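Local coordinates for protein L-Ribose isomerase (Acinetobacter, PDB 4Q0S) that catalyses the aldose-ketose isomerisation of L-ribose, probably to L-ribulose, at a metal-bearing site inside a cupin barrel, at residues A[54-59]-A[247-252]; A[96-101]-A[194-199]; A[124-129]-A[133-138]. All blocks are in the same frame, centred on the assembly; numbering follows the deposited sequence.

Contact 1 (A[54-59]-A[247-252]); sequences GADQYD and SDAANT. With NCO (cobalt hexammine(III)), chain E.
The carboxylate of Asp56 turns OD2 to the methyl of Ala249, a loose approach of 4.5 Å between OD2 and CB, while its other oxygen faces back into its own loop. There Gln57 NE2 meets Asp56 OD1 at 2.6 Å from the anti side, 25° out of the carboxylate plane, the acceptor lying almost in the plane of the Gln57 amide. With CG between the backbone N and the carbonyl carbon (chi1 52°), Asp56 swings its carboxylate toward both partners. The Tyr58 ring has Ala55 CA in plane at its edge.

The tight part is made by backbone. Gly54 CA lies 3.1 Å from Ala249 O, and the glycine, at a phi of 113°, brings its main chain against the helix with no side chain between them. Thr252 OG1 donates to the same Ala249 O at 3.0 Å, approaching from above the carbonyl plane. On the other flank, Asp248 OD2 accepts a hydrogen bond from N2 of cobalt hexammine(III) at 2.9 Å, an ion that Asp244 and Phe245 also hold.

Arg171 spans the two segments, in a salt bridge with Asp56 OD1 and touching Ala249. A glycine-backed loop from one sheet edge thus meets the first turn of the C-terminal helix beside the cupin barrel. Residues 54-59 lie in the loop, with a short 3-10 turn around 55-57, between strand 50-52, where Val52 receives Gln57 and Tyr58, and helix 60-63. Residues 248-252 open helix 248-254, with Ser247 at the N-cap position, tied back through Asn251 to Phe245 of strand 244-245.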
loop_
_atom_site.group_PDB
_atom_site.type_symbol
_atom_site.label_atom_id
_atom_site.label_comp_id
_atom_site.label_asym_id
_atom_site.label_seq_id
_atom_site.Cartn_x
_atom_site.Cartn_y
_atom_site.Cartn_z
ATOM N N GLY A 54 -19.281 10.535 -25.054
ATOM C CA GLY A 54 -19.951 10.532 -26.341
ATOM C C GLY A 54 -20.548 9.202 -26.748
ATOM O O GLY A 54 -20.013 8.139 -26.430
ATOM N N ALA A 55 -21.659 9.280 -27.475
ATOM C CA ALA A 55 -22.391 8.111 -27.955
ATOM C C ALA A 55 -21.542 7.065 -28.674
ATOM O O ALA A 55 -21.720 5.868 -28.460
ATOM C CB ALA A 55 -23.527 8.563 -28.869
ATOM N N ASP A 56 -20.627 7.502 -29.530
ATOM C CA ASP A 56 -19.797 6.552 -30.254
ATOM C C ASP A 56 -18.663 5.976 -29.403
ATOM O O ASP A 56 -17.859 5.179 -29.890
ATOM C CB ASP A 56 -19.224 7.201 -31.520
ATOM C CG ASP A 56 -18.537 8.518 -31.238
ATOM O OD1 ASP A 56 -17.692 8.563 -30.320
ATOM O OD2 ASP A 56 -18.836 9.508 -31.940
ATOM N N GLN A 57 -18.600 6.375 -28.135
ATOM C CA GLN A 57 -17.552 5.877 -27.248
ATOM C C GLN A 57 -18.001 4.661 -26.459
ATOM O O GLN A 57 -17.188 3.975 -25.842
ATOM C CB GLN A 57 -17.083 6.980 -26.299
ATOM C CG GLN A 57 -16.325 8.075 -27.023
ATOM C CD GLN A 57 -15.256 7.506 -27.931
ATOM O OE1 GLN A 57 -14.259 6.953 -27.470
ATOM N NE2 GLN A 57 -15.468 7.621 -29.235
ATOM N N TYR A 58 -19.301 4.394 -26.485
ATOM C CA TYR A 58 -19.839 3.240 -25.786
ATOM C C TYR A 58 -19.320 1.959 -26.418
ATOM O O TYR A 58 -19.343 0.900 -25.794
ATOM C CB TYR A 58 -21.365 3.285 -25.810
ATOM C CG TYR A 58 -21.922 4.228 -24.774
ATOM C CD1 TYR A 58 -22.067 3.823 -23.447
ATOM C CD2 TYR A 58 -22.247 5.545 -25.100
ATOM C CE1 TYR A 58 -22.519 4.703 -22.470
ATOM C CE2 TYR A 58 -22.698 6.436 -24.128
ATOM C CZ TYR A 58 -22.829 6.009 -22.816
ATOM O OH TYR A 58 -23.239 6.896 -21.844
ATOM N N ASP A 59 -18.830 2.058 -27.650
ATOM C CA ASP A 59 -18.289 0.885 -28.324
ATOM C C ASP A 59 -17.064 0.368 -27.582
ATOM O O ASP A 59 -16.503 -0.667 -27.937
ATOM C CB ASP A 59 -17.908 1.198 -29.775
ATOM C CG ASP A 59 -19.086 1.085 -30.730
ATOM O OD1 ASP A 59 -19.957 0.217 -30.509
ATOM O OD2 ASP A 59 -19.132 1.853 -31.713
ATOM N N SER A 247 -13.826 18.007 -28.918
ATOM C CA SER A 247 -14.824 17.284 -29.695
ATOM C C SER A 247 -16.198 17.508 -29.068
ATOM O O SER A 247 -16.384 17.269 -27.875
ATOM C CB SER A 247 -14.501 15.792 -29.702
ATOM O OG SER A 247 -15.363 15.100 -30.586
ATOM N N ASP A 248 -17.159 17.964 -29.866
ATOM C CA ASP A 248 -18.499 18.229 -29.348
ATOM C C ASP A 248 -19.186 16.987 -28.800
ATOM O O ASP A 248 -19.999 17.074 -27.875
ATOM C CB ASP A 248 -19.382 18.863 -30.426
ATOM C CG ASP A 248 -18.879 20.225 -30.862
ATOM O OD1 ASP A 248 -17.950 20.277 -31.696
ATOM O OD2 ASP A 248 -19.405 21.240 -30.357
ATOM N N ALA A 249 -18.860 15.833 -29.374
ATOM C CA ALA A 249 -19.449 14.576 -28.932
ATOM C C ALA A 249 -19.088 14.291 -27.477
ATOM O O ALA A 249 -19.848 13.652 -26.752
ATOM C CB ALA A 249 -18.965 13.437 -29.823
ATOM N N ALA A 250 -17.927 14.784 -27.055
ATOM C CA ALA A 250 -17.444 14.571 -25.696
ATOM C C ALA A 250 -18.152 15.400 -24.627
ATOM O O ALA A 250 -18.412 14.906 -23.529
ATOM C CB ALA A 250 -15.945 14.833 -25.642
ATOM N N ASN A 251 -18.460 16.656 -24.938
ATOM C CA ASN A 251 -19.121 17.540 -23.974
ATOM C C ASN A 251 -20.468 17.028 -23.483
ATOM O O ASN A 251 -20.795 17.147 -22.302
ATOM C CB ASN A 251 -19.318 18.938 -24.567
ATOM C CG ASN A 251 -18.405 19.974 -23.937
ATOM O OD1 ASN A 251 -17.219 20.055 -24.260
ATOM N ND2 ASN A 251 -18.954 20.767 -23.022
ATOM N N THR A 252 -21.249 16.462 -24.395
ATOM C CA THR A 252 -22.571 15.950 -24.057
ATOM C C THR A 252 -22.542 14.734 -23.129
ATOM O O THR A 252 -22.944 14.821 -21.967
ATOM C CB THR A 252 -23.351 15.585 -25.333
ATOM O OG1 THR A 252 -22.644 14.570 -26.056
ATOM C CG2 THR A 252 -23.505 16.812 -26.221
HETATM CO CO NCO E . -16.478 23.438 -28.695
HETATM N N1 NCO E . -16.461 25.195 -28.291
HETATM N N2 NCO E . -18.236 23.543 -29.079
HETATM N N3 NCO E . -14.711 23.333 -28.310
HETATM N N4 NCO E . -16.882 23.054 -26.973
HETATM N N5 NCO E . -16.074 23.821 -30.411
HETATM N N6 NCO E . -16.503 21.677 -29.099
#

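Contact 2 (A[96-101]-A[194-199]); sequences AEYSGL and HRKHLH. With CO (cobalt (II) ion), chain B.
Tyr98 and Arg195 meet where two loops of the cupin barrel come together, one leading into strand 101-108 and the other a type II beta turn from His194 to His197. The Arg195 guanidinium stands nearly upright to the Tyr98 ring, the planes 80° apart, and NE arrives at the ring edge, 3.6 Å from CD1. A bend at chi3 (75°) turns the end of the chain so that NH2 donates to Tyr98 O at 3.1 Å, a bent bond of 141°. The rest of the guanidinium is also engaged: NE bonds to Arg121 O, and NH1 to Ala84 O and Asp86 O of the second subunit, linking this loop pair to that neighbouring chain.

Lys196 runs out extended and kinks only at its last torsion, leaving NZ 4.1 Å from Tyr98 CE1. One water accepts from Lys196 NZ and also bonds Tyr98 OH, while Gly120 O of the same chain and Gly87 O of the second subunit take further bonds from the ammonium.

Past the turn, His199 binds the cobalt(II) ion through NE2 at 2.3 Å, alongside His117, His119 and Glu124; its ring is held from behind, where ND1 donates to His197 O at 2.8 Å.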
loop_
_atom_site.group_PDB
_atom_site.type_symbol
_atom_site.label_atom_id
_atom_site.label_comp_id
_atom_site.label_asym_id
_atom_site.label_seq_id
_atom_site.Cartn_x
_atom_site.Cartn_y
_atom_site.Cartn_z
ATOM N N ALA A 96 -13.776 33.805 -6.897
ATOM C CA ALA A 96 -13.736 32.597 -6.079
ATOM C C ALA A 96 -13.786 31.326 -6.930
ATOM O O ALA A 96 -13.188 30.309 -6.577
ATOM C CB ALA A 96 -14.895 32.608 -5.090
ATOM N N GLU A 97 -14.502 31.403 -8.047
ATOM C CA GLU A 97 -14.671 30.287 -8.970
ATOM C C GLU A 97 -13.352 29.738 -9.523
ATOM O O GLU A 97 -13.323 28.653 -10.099
ATOM C CB GLU A 97 -15.575 30.719 -10.128
ATOM C CG GLU A 97 -15.023 31.897 -10.927
ATOM C CD GLU A 97 -16.080 32.568 -11.783
ATOM O OE1 GLU A 97 -16.996 33.192 -11.208
ATOM O OE2 GLU A 97 -15.996 32.468 -13.026
ATOM N N TYR A 98 -12.270 30.494 -9.359
ATOM C CA TYR A 98 -10.963 30.058 -9.844
ATOM C C TYR A 98 -10.218 29.307 -8.746
ATOM O O TYR A 98 -9.174 28.702 -8.999
ATOM C CB TYR A 98 -10.127 31.260 -10.288
ATOM C CG TYR A 98 -10.630 31.931 -11.544
ATOM C CD1 TYR A 98 -10.325 31.414 -12.802
ATOM C CD2 TYR A 98 -11.428 33.072 -11.474
ATOM C CE1 TYR A 98 -10.801 32.019 -13.964
ATOM C CE2 TYR A 98 -11.912 33.681 -12.627
ATOM C CZ TYR A 98 -11.595 33.151 -13.865
ATOM O OH TYR A 98 -12.082 33.747 -15.003
ATOM N N SER A 99 -10.759 29.358 -7.531
ATOM C CA SER A 99 -10.141 28.691 -6.397
ATOM C C SER A 99 -10.907 27.426 -6.015
ATOM O O SER A 99 -11.505 26.771 -6.871
ATOM C CB SER A 99 -10.061 29.645 -5.202
ATOM O OG SER A 99 -9.243 29.101 -4.174
ATOM N N GLY A 100 -10.895 27.085 -4.731
ATOM C CA GLY A 100 -11.575 25.884 -4.285
ATOM C C GLY A 100 -10.611 24.708 -4.310
ATOM O O GLY A 100 -9.510 24.812 -4.856
ATOM N N LEU A 101 -11.021 23.584 -3.729
ATOM C CA LEU A 101 -10.173 22.394 -3.683
ATOM C C LEU A 101 -10.930 21.145 -4.132
ATOM O O LEU A 101 -11.966 20.790 -3.568
ATOM C CB LEU A 101 -9.637 22.201 -2.257
ATOM C CG LEU A 101 -8.799 23.360 -1.699
ATOM C CD1 LEU A 101 -8.652 23.211 -0.196
ATOM C CD2 LEU A 101 -7.440 23.396 -2.376
ATOM N N HIS A 194 -2.000 24.081 -15.848
ATOM C CA HIS A 194 -2.669 25.357 -15.621
ATOM C C HIS A 194 -3.983 25.460 -16.370
ATOM O O HIS A 194 -4.173 24.841 -17.424
ATOM C CB HIS A 194 -1.776 26.532 -16.039
ATOM C CG HIS A 194 -0.624 26.777 -15.117
ATOM N ND1 HIS A 194 -0.785 26.996 -13.765
ATOM C CD2 HIS A 194 0.706 26.863 -15.356
ATOM C CE1 HIS A 194 0.397 27.206 -13.211
ATOM N NE2 HIS A 194 1.317 27.131 -14.155
ATOM N N ARG A 195 -4.893 26.245 -15.808
ATOM C CA ARG A 195 -6.180 26.477 -16.427
ATOM C C ARG A 195 -5.923 27.101 -17.800
ATOM O O ARG A 195 -4.868 27.689 -18.031
ATOM C CB ARG A 195 -7.003 27.435 -15.566
ATOM C CG ARG A 195 -6.289 28.748 -15.267
ATOM C CD ARG A 195 -7.194 29.719 -14.532
ATOM N NE ARG A 195 -7.382 29.363 -13.129
ATOM C CZ ARG A 195 -6.486 29.590 -12.174
ATOM N NH1 ARG A 195 -5.335 30.176 -12.470
ATOM N NH2 ARG A 195 -6.746 29.241 -10.921
ATOM N N LYS A 196 -6.897 26.954 -18.694
ATOM C CA LYS A 196 -6.859 27.481 -20.056
ATOM C C LYS A 196 -5.912 26.739 -20.990
ATOM O O LYS A 196 -5.678 27.169 -22.119
ATOM C CB LYS A 196 -6.549 28.984 -20.044
ATOM C CG LYS A 196 -7.684 29.821 -19.442
ATOM C CD LYS A 196 -7.364 31.307 -19.458
ATOM C CE LYS A 196 -8.576 32.142 -19.057
ATOM N NZ LYS A 196 -9.027 31.819 -17.682
ATOM N N HIS A 197 -5.389 25.609 -20.528
ATOM C CA HIS A 197 -4.496 24.799 -21.348
ATOM C C HIS A 197 -5.183 23.535 -21.813
ATOM O O HIS A 197 -5.771 22.814 -21.010
ATOM C CB HIS A 197 -3.243 24.421 -20.561
ATOM C CG HIS A 197 -2.232 25.515 -20.492
ATOM N ND1 HIS A 197 -1.244 25.671 -21.441
ATOM C CD2 HIS A 197 -2.091 26.543 -19.625
ATOM C CE1 HIS A 197 -0.539 26.753 -21.161
ATOM N NE2 HIS A 197 -1.033 27.300 -20.065
ATOM N N LEU A 198 -5.108 23.271 -23.112
ATOM C CA LEU A 198 -5.690 22.061 -23.671
ATOM C C LEU A 198 -4.900 20.869 -23.152
ATOM O O LEU A 198 -3.669 20.893 -23.117
ATOM C CB LEU A 198 -5.608 22.070 -25.195
ATOM C CG LEU A 198 -6.542 22.998 -25.970
ATOM C CD1 LEU A 198 -6.060 23.091 -27.412
ATOM C CD2 LEU A 198 -7.971 22.465 -25.904
ATOM N N HIS A 199 -5.605 19.825 -22.741
ATOM C CA HIS A 199 -4.930 18.637 -22.254
ATOM C C HIS A 199 -5.782 17.390 -22.403
ATOM O O HIS A 199 -7.007 17.456 -22.519
ATOM C CB HIS A 199 -4.493 18.811 -20.793
ATOM C CG HIS A 199 -5.615 19.115 -19.850
ATOM N ND1 HIS A 199 -6.229 20.348 -19.791
ATOM C CD2 HIS A 199 -6.249 18.336 -18.941
ATOM C CE1 HIS A 199 -7.194 20.314 -18.888
ATOM N NE2 HIS A 199 -7.228 19.104 -18.358
HETATM CO CO CO B . -9.108 18.630 -17.092
HETATM O O HOH W 1 -10.627 33.831 -17.133
#

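Contact 3 (A[124-129]-A[133-138]); sequences ESYEVV and MEVFYS. With CO (cobalt (II) ion), chain B; RB0 (D-ribitol), chain C.
Met133 pushes its terminal methyl onto the Tyr126 ring, CE standing 3.9 Å from the ring centroid and 12° off the normal, a CH-pi contact over the middle of one face. Its chain stays extended with CG anti to the backbone N (chi1 176°), which carries the thioether across the gap at about a right angle to the tyrosine. SD sits obliquely, 4.6 Å from the same centroid, a Met-aromatic contact. At the root of this long side chain the branch of Val128 fits in, CG2 lying 3.6 Å from Met133 CB; farther along, Val135 CG1 lies more loosely beside the ring, 4.4 Å from Tyr126 CE2.

The two strands run roughly antiparallel, but their axes pass 9.5 Å apart: they belong to the facing sheets of the cupin barrel, and these bumps and hollows interlock in its interior. Leu184, Phe201 and Val213 pack around Met133 from three neighbouring strands.

Beyond the apolar layer, Tyr126 OH donates to Glu124 OE1 at 2.7 Å, nearly along the C-O axis, and steadies the carboxylate whose OE2 binds cobalt(II) at 1.9 Å. Ribitol chelates the same ion through O4 and O5, and its O5 comes within 2.7 Å of Glu124 OE1.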
loop_
_atom_site.group_PDB
_atom_site.type_symbol
_atom_site.label_atom_id
_atom_site.label_comp_id
_atom_site.label_asym_id
_atom_site.label_seq_id
_atom_site.Cartn_x
_atom_site.Cartn_y
_atom_site.Cartn_z
ATOM N N GLU A 124 -5.205 22.080 -12.653
ATOM C CA GLU A 124 -5.029 20.728 -12.121
ATOM C C GLU A 124 -3.567 20.383 -11.822
ATOM O O GLU A 124 -2.648 21.069 -12.268
ATOM C CB GLU A 124 -5.552 19.696 -13.134
ATOM C CG GLU A 124 -6.978 19.929 -13.630
ATOM C CD GLU A 124 -7.344 19.063 -14.835
ATOM O OE1 GLU A 124 -6.518 18.238 -15.276
ATOM O OE2 GLU A 124 -8.466 19.217 -15.355
ATOM N N SER A 125 -3.381 19.306 -11.062
ATOM C CA SER A 125 -2.063 18.781 -10.721
ATOM C C SER A 125 -2.249 17.265 -10.715
ATOM O O SER A 125 -3.298 16.770 -10.279
ATOM C CB SER A 125 -1.599 19.263 -9.342
ATOM O OG SER A 125 -2.263 18.574 -8.293
ATOM N N TYR A 126 -1.254 16.532 -11.211
ATOM C CA TYR A 126 -1.354 15.079 -11.279
ATOM C C TYR A 126 -0.318 14.338 -10.457
ATOM O O TYR A 126 0.842 14.734 -10.386
ATOM C CB TYR A 126 -1.222 14.585 -12.727
ATOM C CG TYR A 126 -2.046 15.340 -13.733
ATOM C CD1 TYR A 126 -3.412 15.519 -13.549
ATOM C CD2 TYR A 126 -1.454 15.871 -14.882
ATOM C CE1 TYR A 126 -4.178 16.207 -14.479
ATOM C CE2 TYR A 126 -2.209 16.562 -15.824
ATOM C CZ TYR A 126 -3.570 16.728 -15.617
ATOM O OH TYR A 126 -4.321 17.431 -16.529
ATOM N N GLU A 127 -0.755 13.235 -9.868
ATOM C CA GLU A 127 0.103 12.366 -9.077
ATOM C C GLU A 127 -0.255 10.950 -9.524
ATOM O O GLU A 127 -1.369 10.492 -9.286
ATOM C CB GLU A 127 -0.202 12.532 -7.584
ATOM C CG GLU A 127 0.619 11.633 -6.674
ATOM C CD GLU A 127 0.035 11.522 -5.274
ATOM O OE1 GLU A 127 -0.333 12.563 -4.691
ATOM O OE2 GLU A 127 -0.043 10.391 -4.754
ATOM N N VAL A 128 0.666 10.265 -10.195
ATOM C CA VAL A 128 0.381 8.907 -10.638
ATOM C C VAL A 128 0.543 7.961 -9.451
ATOM O O VAL A 128 1.557 7.991 -8.756
ATOM C CB VAL A 128 1.324 8.471 -11.791
ATOM C CG1 VAL A 128 1.092 6.991 -12.135
ATOM C CG2 VAL A 128 1.070 9.343 -13.029
ATOM N N VAL A 129 -0.468 7.132 -9.215
ATOM C CA VAL A 129 -0.431 6.190 -8.104
ATOM C C VAL A 129 -0.061 4.802 -8.598
ATOM O O VAL A 129 0.706 4.082 -7.948
ATOM C CB VAL A 129 -1.799 6.131 -7.390
ATOM C CG1 VAL A 129 -1.724 5.203 -6.173
ATOM C CG2 VAL A 129 -2.223 7.535 -6.977
ATOM N N MET A 133 1.176 7.557 -16.838
ATOM C CA MET A 133 0.265 8.480 -17.471
ATOM C C MET A 133 0.910 9.243 -18.614
ATOM O O MET A 133 1.940 9.901 -18.439
ATOM C CB MET A 133 -0.256 9.446 -16.411
ATOM C CG MET A 133 -1.159 10.538 -16.914
ATOM S SD MET A 133 -1.428 11.718 -15.588
ATOM C CE MET A 133 -3.070 12.364 -16.006
ATOM N N GLU A 134 0.307 9.136 -19.793
ATOM C CA GLU A 134 0.807 9.846 -20.957
ATOM C C GLU A 134 -0.098 11.044 -21.166
ATOM O O GLU A 134 -1.281 10.908 -21.497
ATOM C CB GLU A 134 0.822 8.935 -22.189
ATOM C CG GLU A 134 1.941 7.903 -22.132
ATOM C CD GLU A 134 2.110 7.121 -23.426
ATOM O OE1 GLU A 134 3.244 7.083 -23.943
ATOM O OE2 GLU A 134 1.126 6.542 -23.921
ATOM N N VAL A 135 0.472 12.219 -20.938
ATOM C CA VAL A 135 -0.254 13.473 -21.060
ATOM C C VAL A 135 0.086 14.177 -22.364
ATOM O O VAL A 135 1.248 14.268 -22.759
ATOM C CB VAL A 135 0.081 14.422 -19.877
ATOM C CG1 VAL A 135 -0.855 15.627 -19.885
ATOM C CG2 VAL A 135 -0.034 13.670 -18.557
ATOM N N PHE A 136 -0.951 14.658 -23.034
ATOM C CA PHE A 136 -0.802 15.379 -24.285
ATOM C C PHE A 136 -1.384 16.743 -23.959
ATOM O O PHE A 136 -2.461 16.834 -23.363
ATOM C CB PHE A 136 -1.615 14.684 -25.384
ATOM C CG PHE A 136 -1.354 13.203 -25.479
ATOM C CD1 PHE A 136 -0.207 12.717 -26.107
ATOM C CD2 PHE A 136 -2.230 12.295 -24.890
ATOM C CE1 PHE A 136 0.065 11.345 -26.145
ATOM C CE2 PHE A 136 -1.968 10.925 -24.922
ATOM C CZ PHE A 136 -0.817 10.449 -25.551
ATOM N N TYR A 137 -0.673 17.809 -24.313
ATOM C CA TYR A 137 -1.177 19.133 -24.007
ATOM C C TYR A 137 -0.588 20.242 -24.868
ATOM O O TYR A 137 0.401 20.052 -25.574
ATOM C CB TYR A 137 -0.912 19.466 -22.538
ATOM C CG TYR A 137 0.558 19.613 -22.210
ATOM C CD1 TYR A 137 1.378 18.496 -22.084
ATOM C CD2 TYR A 137 1.131 20.876 -22.032
ATOM C CE1 TYR A 137 2.731 18.623 -21.782
ATOM C CE2 TYR A 137 2.486 21.016 -21.736
ATOM C CZ TYR A 137 3.279 19.887 -21.610
ATOM O OH TYR A 137 4.611 20.005 -21.291
ATOM N N SER A 138 -1.224 21.408 -24.784
ATOM C CA SER A 138 -0.788 22.594 -25.508
ATOM C C SER A 138 -0.037 23.449 -24.495
ATOM O O SER A 138 -0.596 23.844 -23.475
ATOM C CB SER A 138 -1.991 23.371 -26.044
ATOM O OG SER A 138 -1.565 24.559 -26.696
HETATM CO CO CO B . -9.108 18.630 -17.092
HETATM C C1 RB0 C . -12.387 15.201 -16.842
HETATM O O1 RB0 C . -13.704 14.936 -17.294
HETATM C C2 RB0 C . -12.437 15.737 -15.419
HETATM O O2 RB0 C . -12.940 17.071 -15.418
HETATM C C3 RB0 C . -11.039 15.677 -14.767
HETATM O O3 RB0 C . -11.143 15.962 -13.380
HETATM C C4 RB0 C . -10.028 16.629 -15.415
HETATM O O4 RB0 C . -10.711 17.660 -16.113
HETATM C C5 RB0 C . -9.121 15.862 -16.374
HETATM O O5 RB0 C . -8.077 16.712 -16.847
#

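Contacts 2 and 3 share the cobalt(II) site: His199 and Glu124 are both ligands of the ion, and the contact centres lie about 15 Å apart. They also touch directly. His197 ND1 lies 2.8 Å from Ser138 O, a probable hydrogen bond, and His199 CD2 packs 3.2 Å from Tyr126 OH. Both reach the second subunit. Contact 1 stands apart, its centre about 23 Å from that of contact 2 and about 22 Å from that of contact 3, yet the side chain of Ala250 is only about 9 Å from ribitol, and Arg254, ending the same helix, hydrogen-bonds the ligand. In sequence, contact 3 falls inside the loop closed by contact 2, both inside that of contact 1.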